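Local coordinates for epidermin leader peptide processing serine protease EpiP (Staphylococcus aureus subsp. aureus, PDB 3QFH), which probably cleaves the leader peptide from the precursor of the lantibiotic epidermin, acting as a subtilisin-like serine endopeptidase, at residues A[215-220]-A[258-263]; A[231-236]-A[305-310]; A[397-402]-A[437-442]; A[391-396]-A[407-412]. All blocks are in the same frame, centred on the assembly; numbering follows the deposited sequence.

Interaction 1 of 4, residues A[215-220]-A[258-263]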
loop_
_atom_site.group_PDB
_atom_site.type_symbol
_atom_site.label_atom_id
_atom_site.label_comp_id
_atom_site.label_asym_id
_atom_site.label_seq_id
_atom_site.Cartn_x
_atom_site.Cartn_y
_atom_site.Cartn_z
ATOM N N TRP A 215 -4.704 -7.607 9.461
ATOM C CA TRP A 215 -4.532 -8.463 8.272
ATOM C C TRP A 215 -3.445 -7.865 7.404
ATOM O O TRP A 215 -2.591 -8.584 6.855
ATOM C CB TRP A 215 -5.816 -8.616 7.431
ATOM C CG TRP A 215 -7.080 -9.017 8.162
ATOM C CD1 TRP A 215 -7.179 -9.574 9.397
ATOM C CD2 TRP A 215 -8.409 -9.010 7.620
ATOM N NE1 TRP A 215 -8.493 -9.838 9.698
ATOM C CE2 TRP A 215 -9.270 -9.518 8.618
ATOM C CE3 TRP A 215 -8.950 -8.607 6.404
ATOM C CZ2 TRP A 215 -10.652 -9.617 8.442
ATOM C CZ3 TRP A 215 -10.328 -8.702 6.220
ATOM C CH2 TRP A 215 -11.164 -9.215 7.236
ATOM N N VAL A 216 -3.459 -6.539 7.304
ATOM C CA VAL A 216 -2.449 -5.814 6.543
ATOM C C VAL A 216 -1.056 -6.082 7.112
ATOM O O VAL A 216 -0.116 -6.331 6.355
ATOM C CB VAL A 216 -2.698 -4.306 6.540
ATOM C CG1 VAL A 216 -1.548 -3.573 5.807
ATOM C CG2 VAL A 216 -4.073 -3.971 5.876
ATOM N N SER A 217 -0.945 -6.048 8.447
ATOM C CA SER A 217 0.309 -6.291 9.125
ATOM C C SER A 217 0.802 -7.693 8.847
ATOM O O SER A 217 1.968 -7.885 8.556
ATOM C CB SER A 217 0.174 -6.047 10.622
ATOM O OG SER A 217 -0.172 -4.691 10.860
ATOM N N LYS A 218 -0.092 -8.675 8.897
ATOM C CA LYS A 218 0.316 -10.046 8.622
ATOM C C LYS A 218 0.734 -10.192 7.151
ATOM O O LYS A 218 1.648 -10.940 6.838
ATOM C CB LYS A 218 -0.781 -11.021 8.992
ATOM C CG LYS A 218 -0.330 -12.464 9.000
ATOM C CD LYS A 218 -1.450 -13.384 9.443
ATOM C CE LYS A 218 -0.981 -14.820 9.556
ATOM N NZ LYS A 218 -2.084 -15.679 10.037
ATOM N N ALA A 219 0.065 -9.469 6.259
ATOM C CA ALA A 219 0.407 -9.495 4.837
ATOM C C ALA A 219 1.810 -8.924 4.599
ATOM O O ALA A 219 2.564 -9.436 3.758
ATOM C CB ALA A 219 -0.669 -8.747 3.983
ATOM N N ILE A 220 2.175 -7.884 5.350
ATOM C CA ILE A 220 3.503 -7.296 5.224
ATOM C C ILE A 220 4.555 -8.309 5.671
ATOM O O ILE A 220 5.569 -8.496 5.010
ATOM C CB ILE A 220 3.631 -6.013 6.040
ATOM C CG1 ILE A 220 2.704 -4.947 5.448
ATOM C CG2 ILE A 220 5.092 -5.512 6.048
ATOM C CD1 ILE A 220 2.684 -3.695 6.221
ATOM N N ASP A 258 1.060 -0.349 16.674
ATOM C CA ASP A 258 2.269 -1.111 16.955
ATOM C C ASP A 258 2.446 -2.258 15.990
ATOM O O ASP A 258 3.547 -2.503 15.538
ATOM C CB ASP A 258 2.234 -1.684 18.375
ATOM C CG ASP A 258 2.374 -0.609 19.449
ATOM O OD1 ASP A 258 2.757 0.531 19.108
ATOM O OD2 ASP A 258 2.115 -0.913 20.635
ATOM N N ALA A 259 1.367 -2.977 15.702
ATOM C CA ALA A 259 1.439 -4.129 14.805
ATOM C C ALA A 259 1.927 -3.689 13.430
ATOM O O ALA A 259 2.835 -4.306 12.855
ATOM C CB ALA A 259 0.086 -4.808 14.682
ATOM N N LEU A 260 1.329 -2.612 12.934
ATOM C CA LEU A 260 1.673 -2.059 11.622
ATOM C C LEU A 260 3.117 -1.520 11.548
ATOM O O LEU A 260 3.838 -1.830 10.596
ATOM C CB LEU A 260 0.661 -0.982 11.215
ATOM C CG LEU A 260 0.761 -0.486 9.774
ATOM C CD1 LEU A 260 0.791 -1.674 8.771
ATOM C CD2 LEU A 260 -0.389 0.454 9.467
ATOM N N GLN A 261 3.537 -0.723 12.531
ATOM C CA GLN A 261 4.907 -0.206 12.539
ATOM C C GLN A 261 5.890 -1.360 12.718
ATOM O O GLN A 261 6.943 -1.366 12.103
ATOM C CB GLN A 261 5.133 0.831 13.649
ATOM C CG GLN A 261 6.557 1.388 13.678
ATOM C CD GLN A 261 6.893 2.173 12.427
ATOM O OE1 GLN A 261 6.596 3.358 12.335
ATOM N NE2 GLN A 261 7.507 1.509 11.449
ATOM N N LYS A 262 5.544 -2.342 13.551
ATOM C CA LYS A 262 6.439 -3.500 13.747
ATOM C C LYS A 262 6.526 -4.357 12.484
ATOM O O LYS A 262 7.579 -4.879 12.172
ATOM C CB LYS A 262 6.038 -4.338 14.970
ATOM C CG LYS A 262 6.322 -3.631 16.289
ATOM C CD LYS A 262 5.663 -4.312 17.502
ATOM C CE LYS A 262 6.230 -5.694 17.804
ATOM N NZ LYS A 262 5.600 -6.314 19.031
ATOM N N ALA A 263 5.431 -4.474 11.745
ATOM C CA ALA A 263 5.441 -5.231 10.488
ATOM C C ALA A 263 6.426 -4.568 9.500
ATOM O O ALA A 263 7.259 -5.233 8.894
ATOM C CB ALA A 263 4.036 -5.280 9.883
#

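Interaction 2 of 4, residues A[231-236]-A[305-310]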
loop_
_atom_site.group_PDB
_atom_site.type_symbol
_atom_site.label_atom_id
_atom_site.label_comp_id
_atom_site.label_asym_id
_atom_site.label_seq_id
_atom_site.Cartn_x
_atom_site.Cartn_y
_atom_site.Cartn_z
ATOM N N ILE A 231 7.369 -3.918 -1.358
ATOM C CA ILE A 231 6.039 -4.177 -0.841
ATOM C C ILE A 231 5.214 -2.914 -1.016
ATOM O O ILE A 231 5.533 -1.879 -0.413
ATOM C CB ILE A 231 6.081 -4.565 0.664
ATOM C CG1 ILE A 231 6.969 -5.791 0.887
ATOM C CG2 ILE A 231 4.653 -4.825 1.169
ATOM C CD1 ILE A 231 7.181 -6.195 2.387
ATOM N N ASN A 232 4.161 -3.009 -1.827
ATOM C CA ASN A 232 3.293 -1.866 -2.157
ATOM C C ASN A 232 2.027 -1.870 -1.318
ATOM O O ASN A 232 1.259 -2.828 -1.357
ATOM C CB ASN A 232 2.939 -1.927 -3.655
ATOM C CG ASN A 232 2.194 -0.716 -4.142
ATOM O OD1 ASN A 232 2.802 0.238 -4.643
ATOM N ND2 ASN A 232 0.877 -0.713 -3.966
ATOM N N ILE A 233 1.819 -0.803 -0.557
ATOM C CA ILE A 233 0.619 -0.663 0.282
ATOM C C ILE A 233 -0.139 0.577 -0.172
ATOM O O ILE A 233 0.279 1.718 0.056
ATOM C CB ILE A 233 0.960 -0.561 1.777
ATOM C CG1 ILE A 233 1.951 -1.647 2.178
ATOM C CG2 ILE A 233 -0.292 -0.702 2.621
ATOM C CD1 ILE A 233 2.396 -1.545 3.629
ATOM N N SER A 234 -1.247 0.350 -0.861
ATOM C CA SER A 234 -2.068 1.436 -1.347
ATOM C C SER A 234 -3.142 1.822 -0.302
ATOM O O SER A 234 -3.731 2.899 -0.385
ATOM C CB SER A 234 -2.638 1.089 -2.745
ATOM O OG SER A 234 -1.598 1.125 -3.768
ATOM N N VAL A 235 -3.346 0.981 0.714
ATOM C CA VAL A 235 -4.345 1.260 1.762
ATOM C C VAL A 235 -3.822 2.186 2.849
ATOM O O VAL A 235 -2.703 2.034 3.354
ATOM C CB VAL A 235 -4.881 -0.030 2.474
ATOM C CG1 VAL A 235 -3.775 -0.734 3.255
ATOM C CG2 VAL A 235 -6.028 0.315 3.419
ATOM N N GLY A 236 -4.656 3.145 3.208
ATOM C CA GLY A 236 -4.345 4.079 4.250
ATOM C C GLY A 236 -5.438 3.986 5.286
ATOM O O GLY A 236 -6.450 3.310 5.081
ATOM N N ASP A 305 -2.047 9.429 9.871
ATOM C CA ASP A 305 -2.299 8.814 8.578
ATOM C C ASP A 305 -1.278 7.677 8.478
ATOM O O ASP A 305 -0.091 7.941 8.385
ATOM C CB ASP A 305 -2.101 9.863 7.474
ATOM C CG ASP A 305 -2.416 9.342 6.078
ATOM O OD1 ASP A 305 -2.956 8.229 5.948
ATOM O OD2 ASP A 305 -2.123 10.072 5.098
ATOM N N VAL A 306 -1.733 6.422 8.525
ATOM C CA VAL A 306 -0.818 5.280 8.513
ATOM C C VAL A 306 -1.139 4.265 7.407
ATOM O O VAL A 306 -2.287 4.094 7.016
ATOM C CB VAL A 306 -0.786 4.570 9.884
ATOM C CG1 VAL A 306 -0.608 5.591 10.997
ATOM C CG2 VAL A 306 -2.026 3.750 10.117
ATOM N N PRO A 307 -0.115 3.577 6.894
ATOM C CA PRO A 307 1.286 3.656 7.278
ATOM C C PRO A 307 2.092 4.791 6.622
ATOM O O PRO A 307 3.301 4.863 6.830
ATOM C CB PRO A 307 1.834 2.302 6.816
ATOM C CG PRO A 307 1.030 1.988 5.597
ATOM C CD PRO A 307 -0.341 2.563 5.843
ATOM N N ALA A 308 1.436 5.680 5.882
ATOM C CA ALA A 308 2.151 6.746 5.162
ATOM C C ALA A 308 3.059 7.608 6.031
ATOM O O ALA A 308 4.107 8.042 5.562
ATOM C CB ALA A 308 1.166 7.645 4.384
ATOM N N SER A 309 2.659 7.876 7.270
ATOM C CA SER A 309 3.448 8.737 8.153
ATOM C C SER A 309 4.342 7.943 9.101
ATOM O O SER A 309 4.947 8.514 9.976
ATOM C CB SER A 309 2.520 9.628 8.991
ATOM O OG SER A 309 1.706 8.823 9.841
ATOM N N MET A 310 4.419 6.632 8.932
ATOM C CA MET A 310 5.226 5.809 9.835
ATOM C C MET A 310 6.704 5.779 9.468
ATOM O O MET A 310 7.099 6.213 8.403
ATOM C CB MET A 310 4.669 4.389 9.902
ATOM C CG MET A 310 3.441 4.239 10.819
ATOM S SD MET A 310 2.808 2.548 10.748
ATOM C CE MET A 310 1.676 2.512 12.149
#

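Interaction 3 of 4, residues A[397-402]-A[437-442]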
loop_
_atom_site.group_PDB
_atom_site.type_symbol
_atom_site.label_atom_id
_atom_site.label_comp_id
_atom_site.label_asym_id
_atom_site.label_seq_id
_atom_site.Cartn_x
_atom_site.Cartn_y
_atom_site.Cartn_z
ATOM N N ILE A 397 16.725 -1.979 -8.234
ATOM C CA ILE A 397 17.390 -3.087 -7.541
ATOM C C ILE A 397 18.002 -4.070 -8.550
ATOM O O ILE A 397 19.152 -4.535 -8.391
ATOM C CB ILE A 397 16.414 -3.814 -6.584
ATOM C CG1 ILE A 397 16.024 -2.871 -5.429
ATOM C CG2 ILE A 397 17.078 -5.080 -6.006
ATOM C CD1 ILE A 397 14.801 -3.347 -4.569
ATOM N N ASP A 398 17.252 -4.388 -9.595
ATOM C CA ASP A 398 17.750 -5.328 -10.609
ATOM C C ASP A 398 18.842 -4.690 -11.514
ATOM O O ASP A 398 19.847 -5.321 -11.834
ATOM C CB ASP A 398 16.598 -5.872 -11.444
ATOM C CG ASP A 398 15.616 -6.708 -10.619
ATOM O OD1 ASP A 398 15.956 -7.056 -9.464
ATOM O OD2 ASP A 398 14.494 -7.003 -11.115
ATOM N N LYS A 399 18.658 -3.427 -11.868
ATOM C CA LYS A 399 19.599 -2.736 -12.750
ATOM C C LYS A 399 20.988 -2.559 -12.135
ATOM O O LYS A 399 21.974 -2.760 -12.807
ATOM C CB LYS A 399 19.047 -1.360 -13.143
ATOM C CG LYS A 399 19.875 -0.583 -14.165
ATOM C CD LYS A 399 19.723 -1.129 -15.592
ATOM C CE LYS A 399 20.496 -0.275 -16.579
ATOM N NZ LYS A 399 20.170 -0.580 -18.004
ATOM N N TYR A 400 21.047 -2.205 -10.858
ATOM C CA TYR A 400 22.324 -1.929 -10.190
ATOM C C TYR A 400 22.737 -3.015 -9.196
ATOM O O TYR A 400 23.744 -2.870 -8.504
ATOM C CB TYR A 400 22.259 -0.538 -9.519
ATOM C CG TYR A 400 21.877 0.533 -10.501
ATOM C CD1 TYR A 400 20.565 0.958 -10.605
ATOM C CD2 TYR A 400 22.806 1.062 -11.386
ATOM C CE1 TYR A 400 20.186 1.931 -11.520
ATOM C CE2 TYR A 400 22.430 2.037 -12.326
ATOM C CZ TYR A 400 21.115 2.468 -12.376
ATOM O OH TYR A 400 20.701 3.424 -13.278
ATOM N N HIS A 401 21.958 -4.100 -9.152
ATOM C CA HIS A 401 22.228 -5.261 -8.310
ATOM C C HIS A 401 22.323 -4.887 -6.838
ATOM O O HIS A 401 23.318 -5.202 -6.175
ATOM C CB HIS A 401 23.519 -5.946 -8.764
ATOM C CG HIS A 401 23.594 -6.150 -10.240
ATOM N ND1 HIS A 401 22.705 -6.951 -10.924
ATOM C CD2 HIS A 401 24.445 -5.653 -11.168
ATOM C CE1 HIS A 401 23.003 -6.935 -12.211
ATOM N NE2 HIS A 401 24.057 -6.157 -12.385
ATOM N N LEU A 402 21.266 -4.258 -6.319
ATOM C CA LEU A 402 21.248 -3.781 -4.937
ATOM C C LEU A 402 20.452 -4.685 -4.001
ATOM O O LEU A 402 19.959 -4.236 -2.956
ATOM C CB LEU A 402 20.652 -2.374 -4.901
ATOM C CG LEU A 402 21.274 -1.404 -5.901
ATOM C CD1 LEU A 402 20.587 -0.049 -5.867
ATOM C CD2 LEU A 402 22.777 -1.266 -5.635
ATOM N N LYS A 437 15.507 8.471 -16.109
ATOM C CA LYS A 437 16.699 8.910 -15.385
ATOM C C LYS A 437 17.239 7.813 -14.460
ATOM O O LYS A 437 18.438 7.578 -14.418
ATOM C CB LYS A 437 16.440 10.175 -14.563
ATOM C CG LYS A 437 16.356 11.468 -15.378
ATOM C CD LYS A 437 16.295 12.700 -14.453
ATOM C CE LYS A 437 16.108 13.994 -15.242
ATOM N NZ LYS A 437 17.259 14.313 -16.161
ATOM N N ALA A 438 16.345 7.157 -13.721
ATOM C CA ALA A 438 16.747 6.113 -12.755
ATOM C C ALA A 438 17.516 4.960 -13.420
ATOM O O ALA A 438 18.428 4.389 -12.818
ATOM C CB ALA A 438 15.526 5.578 -12.019
ATOM N N LEU A 439 17.159 4.635 -14.657
ATOM C CA LEU A 439 17.815 3.555 -15.385
ATOM C C LEU A 439 19.069 3.990 -16.155
ATOM O O LEU A 439 19.770 3.163 -16.691
ATOM C CB LEU A 439 16.829 2.903 -16.366
ATOM C CG LEU A 439 15.600 2.271 -15.703
ATOM C CD1 LEU A 439 14.633 1.712 -16.740
ATOM C CD2 LEU A 439 16.022 1.194 -14.736
ATOM N N ASN A 440 19.367 5.279 -16.195
ATOM C CA ASN A 440 20.518 5.720 -16.961
ATOM C C ASN A 440 21.608 6.439 -16.161
ATOM O O ASN A 440 22.319 7.280 -16.709
ATOM C CB ASN A 440 20.014 6.583 -18.121
ATOM C CG ASN A 440 19.323 5.753 -19.183
ATOM O OD1 ASN A 440 19.973 4.996 -19.882
ATOM N ND2 ASN A 440 18.002 5.895 -19.307
ATOM N N VAL A 441 21.749 6.093 -14.881
ATOM C CA VAL A 441 22.764 6.737 -14.029
ATOM C C VAL A 441 24.177 6.451 -14.535
ATOM O O VAL A 441 25.057 7.292 -14.415
ATOM C CB VAL A 441 22.642 6.295 -12.560
ATOM C CG1 VAL A 441 23.726 6.952 -11.707
ATOM C CG2 VAL A 441 21.243 6.655 -12.025
ATOM N N ALA A 442 24.395 5.281 -15.129
ATOM C CA ALA A 442 25.714 4.954 -15.671
ATOM C C ALA A 442 25.962 5.689 -16.988
ATOM O O ALA A 442 27.097 5.798 -17.420
ATOM C CB ALA A 442 25.862 3.440 -15.869
HETATM O O HOH W 1 21.194 1.792 -19.694
#

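Interaction 4 of 4, residues A[391-396]-A[407-412]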
loop_
_atom_site.group_PDB
_atom_site.type_symbol
_atom_site.label_atom_id
_atom_site.label_comp_id
_atom_site.label_asym_id
_atom_site.label_seq_id
_atom_site.Cartn_x
_atom_site.Cartn_y
_atom_site.Cartn_z
ATOM N N GLY A 391 7.259 -0.232 -8.662
ATOM C CA GLY A 391 7.832 -0.807 -9.881
ATOM C C GLY A 391 9.220 -0.275 -10.189
ATOM O O GLY A 391 10.118 -1.040 -10.552
ATOM N N ALA A 392 9.396 1.041 -10.036
ATOM C CA ALA A 392 10.674 1.694 -10.279
ATOM C C ALA A 392 11.768 1.142 -9.361
ATOM O O ALA A 392 12.906 0.856 -9.815
ATOM C CB ALA A 392 10.534 3.243 -10.116
ATOM N N LEU A 393 11.442 0.963 -8.075
ATOM C CA LEU A 393 12.415 0.390 -7.129
ATOM C C LEU A 393 12.815 -1.025 -7.506
ATOM O O LEU A 393 13.981 -1.427 -7.305
ATOM C CB LEU A 393 11.868 0.419 -5.711
ATOM C CG LEU A 393 11.846 1.793 -5.042
ATOM C CD1 LEU A 393 10.906 1.795 -3.861
ATOM C CD2 LEU A 393 13.268 2.184 -4.614
ATOM N N ALA A 394 11.867 -1.800 -8.029
ATOM C CA ALA A 394 12.188 -3.151 -8.471
ATOM C C ALA A 394 13.191 -3.072 -9.625
ATOM O O ALA A 394 14.164 -3.849 -9.687
ATOM C CB ALA A 394 10.930 -3.919 -8.885
ATOM N N LEU A 395 12.968 -2.135 -10.530
ATOM C CA LEU A 395 13.880 -1.940 -11.677
ATOM C C LEU A 395 15.275 -1.513 -11.244
ATOM O O LEU A 395 16.278 -1.987 -11.786
ATOM C CB LEU A 395 13.322 -0.904 -12.641
ATOM C CG LEU A 395 12.017 -1.233 -13.378
ATOM C CD1 LEU A 395 11.603 -0.045 -14.257
ATOM C CD2 LEU A 395 12.189 -2.503 -14.206
ATOM N N ILE A 396 15.331 -0.613 -10.270
ATOM C CA ILE A 396 16.590 -0.085 -9.754
ATOM C C ILE A 396 17.401 -1.181 -9.043
ATOM O O ILE A 396 18.610 -1.308 -9.240
ATOM C CB ILE A 396 16.333 1.112 -8.821
ATOM C CG1 ILE A 396 15.842 2.306 -9.647
ATOM C CG2 ILE A 396 17.617 1.480 -8.060
ATOM C CD1 ILE A 396 15.147 3.397 -8.806
ATOM N N ASP A 407 18.345 -0.132 0.702
ATOM C CA ASP A 407 18.289 1.316 1.002
ATOM C C ASP A 407 19.044 2.110 -0.061
ATOM O O ASP A 407 18.717 3.273 -0.303
ATOM C CB ASP A 407 18.841 1.662 2.399
ATOM C CG ASP A 407 18.760 3.187 2.725
ATOM O OD1 ASP A 407 17.880 3.912 2.170
ATOM O OD2 ASP A 407 19.585 3.668 3.550
ATOM N N LYS A 408 20.058 1.492 -0.682
ATOM C CA LYS A 408 20.787 2.128 -1.774
ATOM C C LYS A 408 19.853 2.363 -2.958
ATOM O O LYS A 408 20.084 3.263 -3.751
ATOM C CB LYS A 408 21.972 1.282 -2.258
ATOM C CG LYS A 408 23.097 1.078 -1.261
ATOM C CD LYS A 408 24.255 0.368 -1.944
ATOM C CE LYS A 408 25.362 0.025 -0.968
ATOM N NZ LYS A 408 26.433 -0.731 -1.629
ATOM N N ALA A 409 18.836 1.517 -3.110
ATOM C CA ALA A 409 17.843 1.688 -4.183
ATOM C C ALA A 409 17.003 2.917 -3.899
ATOM O O ALA A 409 16.713 3.708 -4.792
ATOM C CB ALA A 409 16.944 0.464 -4.298
ATOM N N ILE A 410 16.607 3.067 -2.643
ATOM C CA ILE A 410 15.813 4.226 -2.227
ATOM C C ILE A 410 16.610 5.514 -2.451
ATOM O O ILE A 410 16.086 6.457 -2.998
ATOM C CB ILE A 410 15.407 4.121 -0.760
ATOM C CG1 ILE A 410 14.532 2.888 -0.554
ATOM C CG2 ILE A 410 14.665 5.370 -0.305
ATOM C CD1 ILE A 410 14.288 2.550 0.911
ATOM N N GLU A 411 17.889 5.533 -2.062
ATOM C CA GLU A 411 18.714 6.732 -2.244
ATOM C C GLU A 411 18.959 7.052 -3.710
ATOM O O GLU A 411 19.008 8.209 -4.078
ATOM C CB GLU A 411 20.039 6.647 -1.461
ATOM C CG GLU A 411 19.790 6.669 0.059
ATOM C CD GLU A 411 18.913 7.876 0.500
ATOM O OE1 GLU A 411 19.229 9.021 0.106
ATOM O OE2 GLU A 411 17.915 7.677 1.234
ATOM N N LEU A 412 19.118 6.029 -4.539
ATOM C CA LEU A 412 19.289 6.243 -5.964
ATOM C C LEU A 412 17.970 6.832 -6.531
ATOM O O LEU A 412 17.987 7.820 -7.280
ATOM C CB LEU A 412 19.703 4.939 -6.649
ATOM C CG LEU A 412 20.146 5.050 -8.110
ATOM C CD1 LEU A 412 21.127 3.929 -8.465
ATOM C CD2 LEU A 412 18.950 5.093 -9.080
#

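Interaction 1 of 4, residues A[215-220]-A[258-263]
S217 and I220, one turn apart on helix 213-225, face A259, L260 and A263 of helix 254-269, and the contact is mainly van der Waals, partly against main-chain atoms. The methyl of A263 sits between the two, its CB 3.9 Å from CB of I220 and 3.6 Å from the main-chain O of S217. With CG2 of I220 anti to the backbone N (chi1 -66°), this branch lies against the main chain of A263, 3.6 Å from its O. The CG1-CD1 branch of I220 reaches L260, where CD1 meets CD1 at 3.8 Å and the two side chains cross at about a right angle. V216 adds a looser edge to this group through CG1, 4.2 Å from CD1 of L260.

The polar element is the hydroxyl of S217. Its OG lies 3.3 Å from N of L260, but the angle is too poor for a hydrogen bond. OG is bonded instead to the carbonyl of L213 in its own helix, so a buried hydroxyl is satisfied locally while it packs against the neighbouring helix.

Small residues at the interface allow close approach: the axes come within 8.7 Å and run almost parallel, at 14°. Such side-by-side helices are typical of successive beta-alpha-beta crossovers in the subtilisin fold, here the helices leading into strands 230-233 and 273-277.

Interaction 2 of 4, residues A[231-236]-A[305-310]
P307 overlaps I233 and the carbonyl of V235, through the CG and CD corner of its ring. On the apolar side, CG of P307 is 4.2 Å from CG2 of I233; the chi1 of -48° in I233 turns that methyl anti to the backbone N. Further along, CD of the ring approaches the main-chain O of V235 to 3.5 Å. The peptide bond before P307 is cis, as at the corresponding proline of subtilisin, and it turns the chain sharply between V306 and P307.

The other meeting point is backbone to backbone. CA of G236 stands 3.4 Å from O of V306, a CA-H...O contact with an angle of 136° at the hydrogen. The chain beyond the proline is held by its own bonds: N of S309 donates to O of D305, and a type I turn from P307 to M310 is closed by N of M310 on O of P307. S234-V235-G236 probably corresponds to the Ser-Leu-Gly segment that lines the substrate cleft in subtilisin, and V235 lies near the probable Ser-His-Asp triad. The cis proline, for its part, follows the strand that pairs with 237-241.

Around the contact, I233 is paired with V275 of strand 273-277, S234 touches helix 177-186, and V306 and P307 rest on L260 and I264 of helix 254-269, with strand 237-241 alongside V306.

Interaction 3 of 4, residues A[397-402]-A[437-442]
The hydroxyl of Y400 is gripped by two main-chain groups where helix 435-439 runs out. OH donates to O of A438 in a short bond of 2.5 Å, approaching at a C=O...donor angle of 139° and tilted 24° from the carbonyl plane; this oxygen also lies at the ring edge. The same OH accepts a longer bond from N of V441, 3.3 Å away with an N-H...O angle of 155°.

K399 reaches across more loosely. Its amino group bonds to the carbonyl of D117 and, at 3.1 Å from NZ, to a water that makes a weak bond to OD1 of N440, whose amide is also tied to Y436. CE of K399 passes O of L439 at 3.5 Å, while its CB packs on CD2 of L439 at 4.3 Å and its CG rides over one face of the Y400 ring, offset toward the rim. CB of V441 rests 4.1 Å from CZ of Y400, the two side chains at about a right angle.

Acting as both donor and acceptor, one phenol thus bridges a helical carbonyl and an amide beyond the last turn, which fixes its rotation and joins helix 382-400 near Y400 to the chain leaving helix 435-439 by hydrogen bonds that involve no charged group.

Interaction 4 of 4, residues A[391-396]-A[407-412]
I396 pushes its CG2 methyl into the hollow between A409 and L412, one turn apart on helix 406-416. That methyl is 3.9 Å from CA of A409 and 4.0 Å from CD2 of L412, so it touches the floor of the hollow and one of its walls. A chi1 of -70° places CG2 anti to the backbone N, pointing it at the other helix, while CD1 lies 4.2 Å from the same CD2 of L412.

The reverse fit is made by A409. Its small CB is the bump that enters between I396 and L393, 4.0 Å from CG2 of the isoleucine and 4.1 Å from CD2 of the leucine. L393 curls toward the partner helix from a CB that does not face it directly. Its CD2 comes down beside the main chain, 3.8 Å from O of A409, and continues to CG1 of I410, 4.3 Å away; the CB of I410 itself points off from the interface, and I410 takes part through CG1.

Because the position at the centre is an alanine, large side chains can rest on backbone, and the axes pass 9.4 Å apart at a steep 114°. A438 touches I396 from another helix, while L393 and I410 also lie on I273 of strand 273-277. The long helix 382-400, which carries the probable nucleophile S383 in its first turn, is the central helix of the subtilisin fold, here crossed by the helix that follows it.

In the fold
From the N terminus, interactions 1 and 2 come first and cross: segment 231-236 lies within the loop closed by 215-220 and 258-263, and its partner 305-310 follows beyond. They touch directly, I220 meeting I233 and L260 meeting M310, and so tie two helices on one side of the parallel sheet to the strand and turn beside the probable active site. Interactions 3 and 4 come later and also cross: 391-396 and 397-402 are consecutive on helix 382-400, then 407-412 closes the short loop and 437-442 the longer one. These two touch as well, through A409 and L412, binding the C-terminal helices together. The pairs follow in series; interactions 2 and 4 have centres about 18 Å apart.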